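Local structure of 6-aminohexanoate-cyclic-dimer hydrolase (Arthrobacter sp., 3A2Q) at residues E51-E56 and V113-T118. The protein hydrolyses one amide bond of the cyclic dimer of 6-aminohexanoate, a nylon-6 by-product, to give the linear dimer. The protein carries 1 engineered substitution. Sequence-based numbering, arbitrary orientation.
Sequences EKARRE and VLLGKT
Ala53 sets its methyl against the backbone of strand 113-118 at Leu114 and Leu115, where CB lies 3.3 Å from the carbonyl O of Leu114. Its CA is 5.1 Å from that of Leu115, the nearest CA pair of the two segments. CD1 of Leu115 reaches back to the same methyl, 4.1 Å from Ala53 CB, although the leucine's CB points away from the helix; the side chain also packs on Thr31 and Ile32 of helix 24-42. One turn further along, Glu56 supplies the polar link. With CG anti to the carbonyl carbon (chi1 -51°) and the chain extended beyond it, the carboxylate arrives beside the strand, and OE1 accepts the backbone N-H of Leu114 at 2.8 Å from Leu114 N. The bond is nearly straight, 165° at the hydrogen, and the N-H comes in nearly along the CD-OE1 bond of Glu56. The segments run antiparallel, their axes 6.6 Å apart, in the alpha/beta fold of the amidase family. Strand 113-118 lies between strands 45-48 and 68-72 near one end of the mixed sheet, its backbone bonded to Tyr69 on one neighbour. Leu114 packs on Tyr69 and Leu71 of strand 68-72, and its side chain is about 10 Å from that of Lys72, probably a charge-relay residue. Val113 turns toward the helix and sets its CB 3.8 Å from the carbonyl O of Ala53. Lys52 lays the aliphatic part of its chain obliquely across Leu114, CD to CD2 at 4.1 Å, then bends at chi3 (-73°); its ammonium is held by a salt bridge to Asp81 and a hydrogen bond to the carbonyl of Gln79.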
loop_
_atom_site.group_PDB
_atom_site.type_symbol
_atom_site.label_atom_id
_atom_site.label_comp_id
_atom_site.label_asym_id
_atom_site.label_seq_id
_atom_site.Cartn_x
_atom_site.Cartn_y
_atom_site.Cartn_z
ATOM N N GLU A 51 -4.869 19.699 15.106
ATOM C CA GLU A 51 -4.119 20.433 16.119
ATOM C C GLU A 51 -2.642 20.048 16.097
ATOM O O GLU A 51 -1.773 20.920 16.065
ATOM C CB GLU A 51 -4.720 20.197 17.507
ATOM C CG GLU A 51 -6.168 20.660 17.620
ATOM C CD GLU A 51 -6.359 22.124 17.236
ATOM O OE1 GLU A 51 -7.525 22.563 17.127
ATOM O OE2 GLU A 51 -5.351 22.839 17.045
ATOM N N LYS A 52 -2.353 18.749 16.109
ATOM C CA LYS A 52 -0.966 18.306 16.064
ATOM C C LYS A 52 -0.340 18.823 14.780
ATOM O O LYS A 52 0.787 19.310 14.778
ATOM C CB LYS A 52 -0.867 16.779 16.098
ATOM C CG LYS A 52 0.541 16.270 15.800
ATOM C CD LYS A 52 0.681 14.764 15.966
ATOM C CE LYS A 52 0.678 14.358 17.429
ATOM N NZ LYS A 52 1.024 12.917 17.600
ATOM N N ALA A 53 -1.083 18.720 13.684
ATOM C CA ALA A 53 -0.589 19.185 12.398
ATOM C C ALA A 53 -0.235 20.664 12.489
ATOM O O ALA A 53 0.728 21.125 11.873
ATOM C CB ALA A 53 -1.642 18.965 11.322
ATOM N N ARG A 54 -1.018 21.402 13.268
ATOM C CA ARG A 54 -0.793 22.831 13.428
ATOM C C ARG A 54 0.422 23.140 14.290
ATOM O O ARG A 54 1.117 24.126 14.048
ATOM C CB ARG A 54 -2.045 23.492 14.008
ATOM C CG ARG A 54 -3.135 23.711 12.973
ATOM C CD ARG A 54 -4.484 23.981 13.616
ATOM N NE ARG A 54 -5.502 24.291 12.618
ATOM C CZ ARG A 54 -6.797 24.037 12.768
ATOM N NH1 ARG A 54 -7.237 23.462 13.880
ATOM N NH2 ARG A 54 -7.651 24.354 11.804
ATOM N N ARG A 55 0.684 22.299 15.288
ATOM C CA ARG A 55 1.833 22.502 16.166
ATOM C C ARG A 55 3.115 22.157 15.415
ATOM O O ARG A 55 4.099 22.893 15.472
ATOM C CB ARG A 55 1.750 21.601 17.396
ATOM C CG ARG A 55 0.406 21.551 18.096
ATOM C CD ARG A 55 0.436 20.447 19.148
ATOM N NE ARG A 55 -0.891 20.091 19.641
ATOM C CZ ARG A 55 -1.134 19.052 20.433
ATOM N NH1 ARG A 55 -0.137 18.266 20.822
ATOM N NH2 ARG A 55 -2.372 18.793 20.835
ATOM N N GLU A 56 3.100 21.024 14.718
ATOM C CA GLU A 56 4.269 20.573 13.974
ATOM C C GLU A 56 4.620 21.518 12.836
ATOM O O GLU A 56 5.791 21.690 12.508
ATOM C CB GLU A 56 4.040 19.162 13.410
ATOM C CG GLU A 56 3.568 18.147 14.438
ATOM C CD GLU A 56 3.525 16.732 13.888
ATOM O OE1 GLU A 56 3.288 16.566 12.672
ATOM O OE2 GLU A 56 3.714 15.784 14.675
ATOM N N VAL A 113 4.035 17.217 8.169
ATOM C CA VAL A 113 3.182 17.399 9.343
ATOM C C VAL A 113 2.082 16.335 9.338
ATOM O O VAL A 113 1.405 16.137 8.331
ATOM C CB VAL A 113 2.550 18.833 9.389
ATOM C CG1 VAL A 113 3.644 19.886 9.228
ATOM C CG2 VAL A 113 1.492 19.000 8.313
ATOM N N LEU A 114 1.927 15.634 10.458
ATOM C CA LEU A 114 0.922 14.582 10.568
ATOM C C LEU A 114 -0.482 15.173 10.613
ATOM O O LEU A 114 -0.907 15.712 11.635
ATOM C CB LEU A 114 1.173 13.735 11.818
ATOM C CG LEU A 114 0.232 12.547 12.007
ATOM C CD1 LEU A 114 0.200 11.720 10.728
ATOM C CD2 LEU A 114 0.695 11.702 13.188
ATOM N N LEU A 115 -1.198 15.054 9.497
ATOM C CA LEU A 115 -2.549 15.594 9.370
ATOM C C LEU A 115 -3.642 14.711 9.958
ATOM O O LEU A 115 -4.687 15.208 10.375
ATOM C CB LEU A 115 -2.859 15.865 7.894
ATOM C CG LEU A 115 -4.155 16.615 7.582
ATOM C CD1 LEU A 115 -4.088 18.014 8.194
ATOM C CD2 LEU A 115 -4.344 16.706 6.070
ATOM N N GLY A 116 -3.412 13.402 9.985
ATOM C CA GLY A 116 -4.411 12.497 10.525
ATOM C C GLY A 116 -4.189 11.053 10.115
ATOM O O GLY A 116 -3.192 10.732 9.469
ATOM N N LYS A 117 -5.118 10.182 10.499
ATOM C CA LYS A 117 -5.023 8.764 10.172
ATOM C C LYS A 117 -6.101 8.324 9.183
ATOM O O LYS A 117 -7.208 8.863 9.176
ATOM C CB LYS A 117 -5.126 7.921 11.440
ATOM C CG LYS A 117 -3.992 8.123 12.427
ATOM C CD LYS A 117 -4.087 7.076 13.512
ATOM C CE LYS A 117 -2.855 7.030 14.388
ATOM N NZ LYS A 117 -2.910 5.809 15.240
ATOM N N THR A 118 -5.772 7.329 8.362
ATOM C CA THR A 118 -6.697 6.826 7.351
ATOM C C THR A 118 -7.324 5.476 7.672
ATOM O O THR A 118 -6.745 4.650 8.380
ATOM C CB THR A 118 -6.003 6.721 5.999
ATOM O OG1 THR A 118 -4.791 5.971 6.153
ATOM C CG2 THR A 118 -5.688 8.107 5.465
#